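Local coordinates for putative glycosyltransferase (Mannosyltransferase) involved in glycosylating the PBCV-1 major capsid protein (Paramecium bursaria Chlorella virus 1, PDB 2P6W) that probably transfers sugar from a nucleotide-sugar donor in a manganese-dependent step of capsid-protein glycosylation, this chain being the N-terminal domain of the longer viral enzyme, at residues A[73-83]-A[122-132]; A[174-182]-A[187-197]. All coordinates share one frame; numbering follows the deposited sequence.

Contact 1: A[73-83]-A[122-132]; sequences TEWFLWLDSDV and TGVKFVHKDAL. With MN (manganese (II) ion), chain B.
Glu74 begins the pairing of 73-83 with 122-132: its carbonyl O accepts from Lys129 N and also lies over one face of the His128 ring. Trp75 follows with its indole against His128. The imidazole edge meets the face of the six-membered ring, planes at 86° and centroids 5.0 Å apart, an edge-to-face pair, while His128 CB sits over the same ring in a CH-pi contact. Asp130 N donates to His128 ND1, which helps to fix the rotation of that imidazole. On the other side of the sheet Phe76 is bonded to Val127 in both directions, its O receiving Val127 N at 2.7 Å; Leu132 CD2 lies over the ring, 4.2 Å from its centroid. Leu77 has CG anti to its backbone N (chi1 172°), which brings CD1 over the centre of the Phe126 ring, 3.6 Å from the centroid and 7° off the normal. Trp78 and Lys125 form the second doubly bonded pair, and Lys125 NZ forms salt bridges to Glu135 and Glu153. Indole NE1 of Trp78 donates in its ring plane to the anti lone pair of Asp80 OD1 (2.9 Å), an oxygen that Arg59 also holds by a salt bridge. Leu79 CD2 rests on Val124 CG1 at 3.8 Å. Asp80 N closes the pairing on Gly123 O, and the Asp80 carboxylate packs against Gly123 CA. While OD1 is held in this way, Asp80 OD2 binds the manganese ion at 2.1 Å; a type I turn from Asp80 to Val83 brings Asp82 OD2 to the same metal. A strand of the central sheet that ends in a metal-binding DxD motif, here Asp80 and Asp82, is characteristic of GT-A glycosyltransferases.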
loop_
_atom_site.group_PDB
_atom_site.type_symbol
_atom_site.label_atom_id
_atom_site.label_comp_id
_atom_site.label_asym_id
_atom_site.label_seq_id
_atom_site.Cartn_x
_atom_site.Cartn_y
_atom_site.Cartn_z
ATOM N N THR A 73 -1.027 -11.793 -12.481
ATOM C CA THR A 73 -0.232 -11.150 -11.415
ATOM C C THR A 73 0.440 -12.159 -10.495
ATOM O O THR A 73 -0.185 -13.129 -10.075
ATOM C CB THR A 73 -1.106 -10.222 -10.553
ATOM O OG1 THR A 73 -1.809 -9.297 -11.393
ATOM C CG2 THR A 73 -0.244 -9.440 -9.554
ATOM N N GLU A 74 1.723 -11.941 -10.202
ATOM C CA GLU A 74 2.419 -12.701 -9.166
ATOM C C GLU A 74 2.469 -11.936 -7.856
ATOM O O GLU A 74 2.231 -12.513 -6.797
ATOM C CB GLU A 74 3.836 -13.032 -9.603
ATOM C CG GLU A 74 3.890 -13.934 -10.813
ATOM C CD GLU A 74 5.306 -14.126 -11.289
ATOM O OE1 GLU A 74 6.028 -14.897 -10.622
ATOM O OE2 GLU A 74 5.690 -13.489 -12.303
ATOM N N TRP A 75 2.799 -10.646 -7.940
ATOM C CA TRP A 75 2.822 -9.770 -6.762
ATOM C C TRP A 75 1.863 -8.606 -6.905
ATOM O O TRP A 75 1.919 -7.876 -7.905
ATOM C CB TRP A 75 4.217 -9.191 -6.526
ATOM C CG TRP A 75 5.147 -10.187 -5.910
ATOM C CD1 TRP A 75 6.102 -10.925 -6.548
ATOM C CD2 TRP A 75 5.195 -10.573 -4.536
ATOM N NE1 TRP A 75 6.733 -11.751 -5.657
ATOM C CE2 TRP A 75 6.206 -11.553 -4.411
ATOM C CE3 TRP A 75 4.486 -10.193 -3.398
ATOM C CZ2 TRP A 75 6.527 -12.147 -3.189
ATOM C CZ3 TRP A 75 4.812 -10.802 -2.173
ATOM C CH2 TRP A 75 5.814 -11.759 -2.090
ATOM N N PHE A 76 1.001 -8.437 -5.905
ATOM C CA PHE A 76 0.110 -7.277 -5.816
ATOM C C PHE A 76 0.751 -6.296 -4.864
ATOM O O PHE A 76 1.271 -6.692 -3.823
ATOM C CB PHE A 76 -1.263 -7.681 -5.278
ATOM C CG PHE A 76 -2.018 -8.570 -6.220
ATOM C CD1 PHE A 76 -2.823 -8.023 -7.220
ATOM C CD2 PHE A 76 -1.901 -9.955 -6.122
ATOM C CE1 PHE A 76 -3.502 -8.843 -8.104
ATOM C CE2 PHE A 76 -2.588 -10.790 -7.016
ATOM C CZ PHE A 76 -3.386 -10.222 -8.011
ATOM N N LEU A 77 0.739 -5.021 -5.231
ATOM C CA LEU A 77 1.331 -3.996 -4.380
ATOM C C LEU A 77 0.254 -2.952 -4.101
ATOM O O LEU A 77 -0.133 -2.211 -5.000
ATOM C CB LEU A 77 2.551 -3.364 -5.078
ATOM C CG LEU A 77 3.156 -2.142 -4.383
ATOM C CD1 LEU A 77 3.532 -2.468 -2.932
ATOM C CD2 LEU A 77 4.365 -1.630 -5.141
ATOM N N TRP A 78 -0.237 -2.907 -2.863
ATOM C CA TRP A 78 -1.180 -1.865 -2.449
ATOM C C TRP A 78 -0.415 -0.599 -2.072
ATOM O O TRP A 78 0.527 -0.689 -1.285
ATOM C CB TRP A 78 -1.987 -2.311 -1.210
ATOM C CG TRP A 78 -2.725 -1.146 -0.641
ATOM C CD1 TRP A 78 -2.339 -0.344 0.399
ATOM C CD2 TRP A 78 -3.939 -0.578 -1.153
ATOM N NE1 TRP A 78 -3.246 0.679 0.572
ATOM C CE2 TRP A 78 -4.242 0.551 -0.360
ATOM C CE3 TRP A 78 -4.806 -0.918 -2.203
ATOM C CZ2 TRP A 78 -5.371 1.351 -0.590
ATOM C CZ3 TRP A 78 -5.944 -0.128 -2.423
ATOM C CH2 TRP A 78 -6.207 0.999 -1.624
ATOM N N LEU A 79 -0.829 0.553 -2.609
ATOM C CA LEU A 79 -0.341 1.863 -2.159
ATOM C C LEU A 79 -1.515 2.730 -1.744
ATOM O O LEU A 79 -2.477 2.894 -2.524
ATOM C CB LEU A 79 0.378 2.593 -3.303
ATOM C CG LEU A 79 1.571 1.891 -3.939
ATOM C CD1 LEU A 79 2.140 2.776 -5.044
ATOM C CD2 LEU A 79 2.649 1.488 -2.937
ATOM N N ASP A 80 -1.452 3.302 -0.538
ATOM C CA ASP A 80 -2.456 4.302 -0.118
ATOM C C ASP A 80 -2.492 5.415 -1.157
ATOM O O ASP A 80 -1.481 5.691 -1.812
ATOM C CB ASP A 80 -2.073 4.959 1.213
ATOM C CG ASP A 80 -2.357 4.085 2.421
ATOM O OD1 ASP A 80 -2.846 2.947 2.256
ATOM O OD2 ASP A 80 -2.078 4.558 3.547
ATOM N N SER A 81 -3.627 6.087 -1.292
ATOM C CA SER A 81 -3.691 7.234 -2.200
ATOM C C SER A 81 -2.857 8.426 -1.715
ATOM O O SER A 81 -2.676 9.405 -2.458
ATOM C CB SER A 81 -5.146 7.666 -2.437
ATOM O OG SER A 81 -5.792 7.925 -1.197
ATOM N N ASP A 82 -2.322 8.332 -0.498
ATOM C CA ASP A 82 -1.425 9.362 0.018
ATOM C C ASP A 82 0.061 8.933 -0.129
ATOM O O ASP A 82 0.958 9.511 0.483
ATOM C CB ASP A 82 -1.797 9.714 1.447
ATOM C CG ASP A 82 -2.151 8.493 2.281
ATOM O OD1 ASP A 82 -3.360 8.174 2.404
ATOM O OD2 ASP A 82 -1.231 7.847 2.811
ATOM N N VAL A 83 0.303 7.939 -0.982
ATOM C CA VAL A 83 1.672 7.518 -1.305
ATOM C C VAL A 83 1.967 7.912 -2.758
ATOM O O VAL A 83 1.102 7.786 -3.621
ATOM C CB VAL A 83 1.848 5.979 -1.128
ATOM C CG1 VAL A 83 3.186 5.537 -1.678
ATOM C CG2 VAL A 83 1.732 5.582 0.349
ATOM N N THR A 122 0.919 -0.409 6.852
ATOM C CA THR A 122 0.461 -1.099 5.644
ATOM C C THR A 122 0.007 -0.146 4.537
ATOM O O THR A 122 -0.701 -0.557 3.615
ATOM C CB THR A 122 -0.658 -2.122 5.956
ATOM O OG1 THR A 122 -1.704 -1.476 6.689
ATOM C CG2 THR A 122 -0.102 -3.330 6.749
ATOM N N GLY A 123 0.467 1.107 4.606
ATOM C CA GLY A 123 0.233 2.078 3.531
ATOM C C GLY A 123 0.910 1.636 2.236
ATOM O O GLY A 123 0.539 2.072 1.140
ATOM N N VAL A 124 1.922 0.780 2.380
ATOM C CA VAL A 124 2.594 0.086 1.265
ATOM C C VAL A 124 2.683 -1.381 1.681
ATOM O O VAL A 124 3.229 -1.677 2.747
ATOM C CB VAL A 124 4.031 0.615 1.037
ATOM C CG1 VAL A 124 4.675 -0.128 -0.117
ATOM C CG2 VAL A 124 3.995 2.125 0.720
ATOM N N LYS A 125 2.136 -2.282 0.861
ATOM C CA LYS A 125 2.008 -3.689 1.262
ATOM C C LYS A 125 2.050 -4.562 0.020
ATOM O O LYS A 125 1.230 -4.392 -0.895
ATOM C CB LYS A 125 0.672 -3.914 1.998
ATOM C CG LYS A 125 0.408 -5.349 2.422
ATOM C CD LYS A 125 -0.950 -5.503 3.135
ATOM C CE LYS A 125 -2.134 -5.356 2.173
ATOM N NZ LYS A 125 -3.417 -5.888 2.824
ATOM N N PHE A 126 3.017 -5.481 -0.012
ATOM C CA PHE A 126 3.161 -6.458 -1.091
ATOM C C PHE A 126 2.461 -7.733 -0.688
ATOM O O PHE A 126 2.720 -8.263 0.389
ATOM C CB PHE A 126 4.635 -6.819 -1.309
ATOM C CG PHE A 126 5.459 -5.736 -1.953
ATOM C CD1 PHE A 126 5.746 -5.793 -3.308
ATOM C CD2 PHE A 126 6.007 -4.694 -1.192
ATOM C CE1 PHE A 126 6.545 -4.808 -3.923
ATOM C CE2 PHE A 126 6.808 -3.700 -1.807
ATOM C CZ PHE A 126 7.078 -3.775 -3.163
ATOM N N VAL A 127 1.600 -8.230 -1.575
ATOM C CA VAL A 127 0.813 -9.437 -1.331
ATOM C C VAL A 127 0.995 -10.396 -2.511
ATOM O O VAL A 127 0.652 -10.054 -3.645
ATOM C CB VAL A 127 -0.702 -9.101 -1.244
ATOM C CG1 VAL A 127 -1.496 -10.341 -0.831
ATOM C CG2 VAL A 127 -0.955 -7.966 -0.268
ATOM N N HIS A 128 1.506 -11.602 -2.247
ATOM C CA HIS A 128 1.711 -12.591 -3.296
ATOM C C HIS A 128 0.354 -13.107 -3.759
ATOM O O HIS A 128 -0.599 -13.157 -2.965
ATOM C CB HIS A 128 2.514 -13.764 -2.751
ATOM C CG HIS A 128 3.004 -14.699 -3.809
ATOM N ND1 HIS A 128 2.301 -15.825 -4.187
ATOM C CD2 HIS A 128 4.119 -14.680 -4.575
ATOM C CE1 HIS A 128 2.959 -16.454 -5.142
ATOM N NE2 HIS A 128 4.069 -15.784 -5.396
ATOM N N LYS A 129 0.266 -13.509 -5.026
ATOM C CA LYS A 129 -0.994 -14.046 -5.543
ATOM C C LYS A 129 -1.565 -15.169 -4.690
ATOM O O LYS A 129 -2.783 -15.338 -4.637
ATOM C CB LYS A 129 -0.868 -14.495 -7.001
ATOM C CG LYS A 129 0.127 -15.585 -7.225
ATOM C CD LYS A 129 -0.281 -16.460 -8.421
ATOM C CE LYS A 129 0.784 -17.508 -8.730
ATOM N NZ LYS A 129 0.805 -18.648 -7.768
ATOM N N ASP A 130 -0.700 -15.937 -4.026
ATOM C CA ASP A 130 -1.157 -17.085 -3.238
ATOM C C ASP A 130 -1.737 -16.657 -1.899
ATOM O O ASP A 130 -2.187 -17.505 -1.132
ATOM C CB ASP A 130 -0.042 -18.122 -3.046
ATOM C CG ASP A 130 0.279 -18.877 -4.338
ATOM O OD1 ASP A 130 -0.608 -18.995 -5.212
ATOM O OD2 ASP A 130 1.400 -19.376 -4.496
ATOM N N ALA A 131 -1.710 -15.349 -1.628
ATOM C CA ALA A 131 -2.349 -14.797 -0.428
ATOM C C ALA A 131 -3.671 -14.086 -0.739
ATOM O O ALA A 131 -4.243 -13.427 0.138
ATOM C CB ALA A 131 -1.398 -13.853 0.317
ATOM N N LEU A 132 -4.190 -14.240 -1.961
ATOM C CA LEU A 132 -5.475 -13.598 -2.267
ATOM C C LEU A 132 -6.593 -14.134 -1.376
ATOM O O LEU A 132 -7.462 -13.369 -0.946
ATOM C CB LEU A 132 -5.855 -13.796 -3.728
ATOM C CG LEU A 132 -5.091 -12.930 -4.720
ATOM C CD1 LEU A 132 -5.434 -13.405 -6.131
ATOM C CD2 LEU A 132 -5.397 -11.433 -4.576
HETATM MN MN MN B . -1.503 6.475 4.337
#

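Contact 2: A[174-182]-A[187-197]; sequences PYTLNCIVK and HVKDALFVHMC. With MN (manganese (II) ion), chain B.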
loop_
_atom_site.group_PDB
_atom_site.type_symbol
_atom_site.label_atom_id
_atom_site.label_comp_id
_atom_site.label_asym_id
_atom_site.label_seq_id
_atom_site.Cartn_x
_atom_site.Cartn_y
_atom_site.Cartn_z
ATOM N N PRO A 174 11.650 0.790 6.291
ATOM C CA PRO A 174 10.775 1.526 5.390
ATOM C C PRO A 174 11.409 2.643 4.553
ATOM O O PRO A 174 10.689 3.358 3.838
ATOM C CB PRO A 174 9.785 2.152 6.371
ATOM C CG PRO A 174 10.684 2.545 7.530
ATOM C CD PRO A 174 11.672 1.390 7.640
ATOM N N TYR A 175 12.724 2.809 4.643
ATOM C CA TYR A 175 13.361 4.056 4.185
ATOM C C TYR A 175 13.190 4.354 2.710
ATOM O O TYR A 175 13.147 5.525 2.333
ATOM C CB TYR A 175 14.843 4.121 4.572
ATOM C CG TYR A 175 15.065 3.768 6.013
ATOM C CD1 TYR A 175 14.316 4.382 7.031
ATOM C CD2 TYR A 175 15.980 2.773 6.369
ATOM C CE1 TYR A 175 14.508 4.028 8.372
ATOM C CE2 TYR A 175 16.179 2.422 7.697
ATOM C CZ TYR A 175 15.441 3.055 8.695
ATOM O OH TYR A 175 15.622 2.696 10.023
ATOM N N THR A 176 13.083 3.307 1.896
ATOM C CA THR A 176 12.887 3.503 0.462
ATOM C C THR A 176 11.484 3.141 -0.017
ATOM O O THR A 176 11.020 3.724 -1.007
ATOM C CB THR A 176 13.888 2.708 -0.384
ATOM O OG1 THR A 176 13.763 1.317 -0.082
ATOM C CG2 THR A 176 15.327 3.182 -0.109
ATOM N N LEU A 177 10.828 2.183 0.649
ATOM C CA LEU A 177 9.548 1.668 0.141
ATOM C C LEU A 177 8.279 2.097 0.903
ATOM O O LEU A 177 7.169 1.885 0.425
ATOM C CB LEU A 177 9.583 0.147 -0.030
ATOM C CG LEU A 177 10.573 -0.300 -1.122
ATOM C CD1 LEU A 177 10.871 -1.773 -1.002
ATOM C CD2 LEU A 177 10.070 0.017 -2.548
ATOM N N ASN A 178 8.446 2.678 2.083
ATOM C CA ASN A 178 7.295 3.256 2.787
ATOM C C ASN A 178 7.833 4.445 3.566
ATOM O O ASN A 178 7.829 4.472 4.797
ATOM C CB ASN A 178 6.616 2.221 3.685
ATOM C CG ASN A 178 5.262 2.692 4.209
ATOM O OD1 ASN A 178 4.891 3.869 4.078
ATOM N ND2 ASN A 178 4.495 1.761 4.795
ATOM N N CYS A 179 8.351 5.413 2.809
ATOM C CA CYS A 179 9.113 6.494 3.409
ATOM C C CYS A 179 8.192 7.605 3.889
ATOM O O CYS A 179 7.870 8.552 3.153
ATOM C CB CYS A 179 10.171 7.004 2.424
ATOM S SG CYS A 179 11.271 8.175 3.239
ATOM N N ILE A 180 7.738 7.455 5.135
ATOM C CA ILE A 180 6.854 8.425 5.775
ATOM C C ILE A 180 7.535 9.794 5.840
ATOM O O ILE A 180 8.652 9.923 6.357
ATOM C CB ILE A 180 6.431 7.923 7.178
ATOM C CG1 ILE A 180 5.560 6.658 7.047
ATOM C CG2 ILE A 180 5.694 9.016 7.947
ATOM C CD1 ILE A 180 5.270 5.959 8.366
ATOM N N VAL A 181 6.885 10.809 5.265
ATOM C CA VAL A 181 7.550 12.092 5.054
ATOM C C VAL A 181 7.973 12.773 6.347
ATOM O O VAL A 181 9.098 13.229 6.453
ATOM C CB VAL A 181 6.715 13.062 4.207
ATOM C CG1 VAL A 181 5.285 13.028 4.615
ATOM C CG2 VAL A 181 7.262 14.485 4.307
ATOM N N LYS A 182 7.076 12.841 7.323
ATOM C CA LYS A 182 7.428 13.551 8.555
ATOM C C LYS A 182 8.456 12.815 9.418
ATOM O O LYS A 182 9.219 13.447 10.160
ATOM C CB LYS A 182 6.167 13.883 9.359
ATOM C CG LYS A 182 5.432 15.104 8.772
ATOM C CD LYS A 182 4.151 15.400 9.514
ATOM C CE LYS A 182 3.611 16.780 9.155
ATOM N NZ LYS A 182 2.479 17.184 10.044
ATOM N N HIS A 187 15.398 10.757 4.217
ATOM C CA HIS A 187 15.402 9.635 3.286
ATOM C C HIS A 187 14.503 9.894 2.088
ATOM O O HIS A 187 14.576 9.160 1.094
ATOM C CB HIS A 187 14.941 8.342 3.971
ATOM C CG HIS A 187 15.892 7.813 5.002
ATOM N ND1 HIS A 187 16.983 7.031 4.684
ATOM C CD2 HIS A 187 15.889 7.919 6.353
ATOM C CE1 HIS A 187 17.621 6.695 5.791
ATOM N NE2 HIS A 187 16.973 7.217 6.819
ATOM N N VAL A 188 13.638 10.904 2.184
ATOM C CA VAL A 188 12.654 11.195 1.127
ATOM C C VAL A 188 13.308 11.327 -0.248
ATOM O O VAL A 188 12.837 10.737 -1.220
ATOM C CB VAL A 188 11.814 12.461 1.430
ATOM C CG1 VAL A 188 10.990 12.862 0.201
ATOM C CG2 VAL A 188 10.885 12.218 2.623
ATOM N N LYS A 189 14.411 12.070 -0.306
ATOM C CA LYS A 189 15.174 12.277 -1.545
ATOM C C LYS A 189 15.517 10.986 -2.301
ATOM O O LYS A 189 15.519 10.970 -3.537
ATOM C CB LYS A 189 16.463 13.078 -1.241
ATOM C CG LYS A 189 17.535 12.313 -0.434
ATOM C CD LYS A 189 18.740 13.188 -0.040
ATOM C CE LYS A 189 19.840 12.351 0.591
ATOM N NZ LYS A 189 20.884 13.180 1.273
ATOM N N ASP A 190 15.822 9.922 -1.561
ATOM C CA ASP A 190 16.324 8.684 -2.150
ATOM C C ASP A 190 15.286 7.574 -2.164
ATOM O O ASP A 190 15.589 6.448 -2.563
ATOM C CB ASP A 190 17.576 8.213 -1.404
ATOM C CG ASP A 190 18.789 9.090 -1.682
ATOM O OD1 ASP A 190 18.870 9.698 -2.780
ATOM O OD2 ASP A 190 19.657 9.165 -0.792
ATOM N N ALA A 191 14.064 7.886 -1.721
ATOM C CA ALA A 191 13.022 6.862 -1.635
ATOM C C ALA A 191 12.470 6.513 -3.015
ATOM O O ALA A 191 12.657 7.267 -3.967
ATOM C CB ALA A 191 11.890 7.346 -0.723
ATOM N N LEU A 192 11.794 5.373 -3.114
ATOM C CA LEU A 192 10.957 5.093 -4.268
ATOM C C LEU A 192 9.531 5.537 -3.934
ATOM O O LEU A 192 8.957 6.348 -4.658
ATOM C CB LEU A 192 10.961 3.607 -4.615
ATOM C CG LEU A 192 10.023 3.228 -5.771
ATOM C CD1 LEU A 192 10.397 3.978 -7.072
ATOM C CD2 LEU A 192 10.073 1.683 -5.956
ATOM N N PHE A 193 8.970 4.987 -2.848
ATOM C CA PHE A 193 7.601 5.336 -2.413
ATOM C C PHE A 193 7.614 6.265 -1.200
ATOM O O PHE A 193 8.149 5.922 -0.147
ATOM C CB PHE A 193 6.798 4.061 -2.092
ATOM C CG PHE A 193 6.632 3.148 -3.278
ATOM C CD1 PHE A 193 6.211 3.660 -4.502
ATOM C CD2 PHE A 193 6.904 1.784 -3.176
ATOM C CE1 PHE A 193 6.050 2.830 -5.620
ATOM C CE2 PHE A 193 6.744 0.958 -4.269
ATOM C CZ PHE A 193 6.322 1.484 -5.501
ATOM N N VAL A 194 7.032 7.450 -1.377
ATOM C CA VAL A 194 7.015 8.463 -0.341
ATOM C C VAL A 194 5.596 8.514 0.238
ATOM O O VAL A 194 4.619 8.607 -0.500
ATOM C CB VAL A 194 7.415 9.842 -0.905
ATOM C CG1 VAL A 194 7.339 10.905 0.188
ATOM C CG2 VAL A 194 8.822 9.791 -1.511
ATOM N N HIS A 195 5.469 8.459 1.558
ATOM C CA HIS A 195 4.161 8.254 2.158
ATOM C C HIS A 195 3.752 9.475 3.002
ATOM O O HIS A 195 4.377 9.772 4.005
ATOM C CB HIS A 195 4.188 6.963 2.984
ATOM C CG HIS A 195 2.887 6.612 3.636
ATOM N ND1 HIS A 195 2.751 5.518 4.472
ATOM C CD2 HIS A 195 1.660 7.193 3.572
ATOM C CE1 HIS A 195 1.496 5.444 4.892
ATOM N NE2 HIS A 195 0.816 6.453 4.368
ATOM N N MET A 196 2.751 10.213 2.537
ATOM C CA MET A 196 2.263 11.389 3.273
ATOM C C MET A 196 1.317 10.978 4.402
ATOM O O MET A 196 0.145 11.356 4.426
ATOM C CB MET A 196 1.577 12.367 2.306
ATOM C CG MET A 196 2.460 12.867 1.160
ATOM S SD MET A 196 1.515 13.951 0.046
ATOM C CE MET A 196 0.316 12.785 -0.613
ATOM N N CYS A 197 1.852 10.236 5.361
ATOM C CA CYS A 197 1.045 9.597 6.388
ATOM C C CYS A 197 0.606 10.579 7.472
ATOM O O CYS A 197 1.407 11.394 7.932
ATOM C CB CYS A 197 1.869 8.472 7.000
ATOM S SG CYS A 197 0.983 7.395 8.114
HETATM MN MN MN B . -1.503 6.475 4.337
HETATM O O HOH W 1 15.276 6.490 0.883
#
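His195 and Asn178 meet beside the manganese ion, and the histidine can be traced outward from its CB. His195 CB lies 3.4 Å from Asn178 OD1, and CG is anti to the backbone N (chi1 -179°), so that the imidazole extends alongside the Asn178 side chain, amide and ring planes 23° apart. His195 ND1 donates to Asn178 OD1 at 2.7 Å, on a lone pair in the carbonyl plane, although the N-H...O angle is only 145°. Asn178 is held in turn through ND2 by Asn121. Ile180 CG1 approaches ND1 obliquely, and Cys197 CB stands over the centre of the ring. CD2 and CE1 flank the tip, where NE2 binds the manganese ion. With ND1 as donor to Asn178, NE2 can coordinate through its lone pair; Asn178, a second-shell residue, and the metal together should restrain the ring's rotation.

The backbone beneath is a short parallel pairing. Cys179 N donates to Phe193 O, Cys179 O accepts from His195 N, and Val181 N reaches His195 O at 3.0 Å. Earlier in the chain Thr176 O accepts from both Leu192 N and Phe193 N. Leu177 CD2 touches both Leu192 CD2 and Phe193 CD2, and the edge of the Phe193 ring meets Leu177 O, a buried carbonyl without a polar partner in the model. At the far end Tyr175 and His187 form an offset stack, ring centroids 4.5 Å apart, and a water bridges their carbonyl oxygens. Strand 193-195 is also paired with 83-85, completing a small mixed sheet; His195, at the end of strand 193-195, joins the two aspartates of the DxD motif, an arrangement characteristic of the metal site in GT-A glycosyltransferases.

Contact 1 lies deep in the domain, its centre about 5 Å from that of the chain, whereas contact 2 is only partly buried, its centre about 12 Å from that of the chain. The first joins two strands of the six-stranded mixed sheet by antiparallel pairing with aromatic packing on both faces; the second belongs to the three-stranded sheet, with parallel strand pairing and a water-bridged outer end. They converge on the manganese ion, to which contact 1 brings two carboxylates and contact 2 one imidazole. Asp82 O and Met196 N, 2.8 Å apart, probably form a hydrogen bond, and Phe193 packs on Leu77 and Leu79, joining the small sheet to the large one away from the metal.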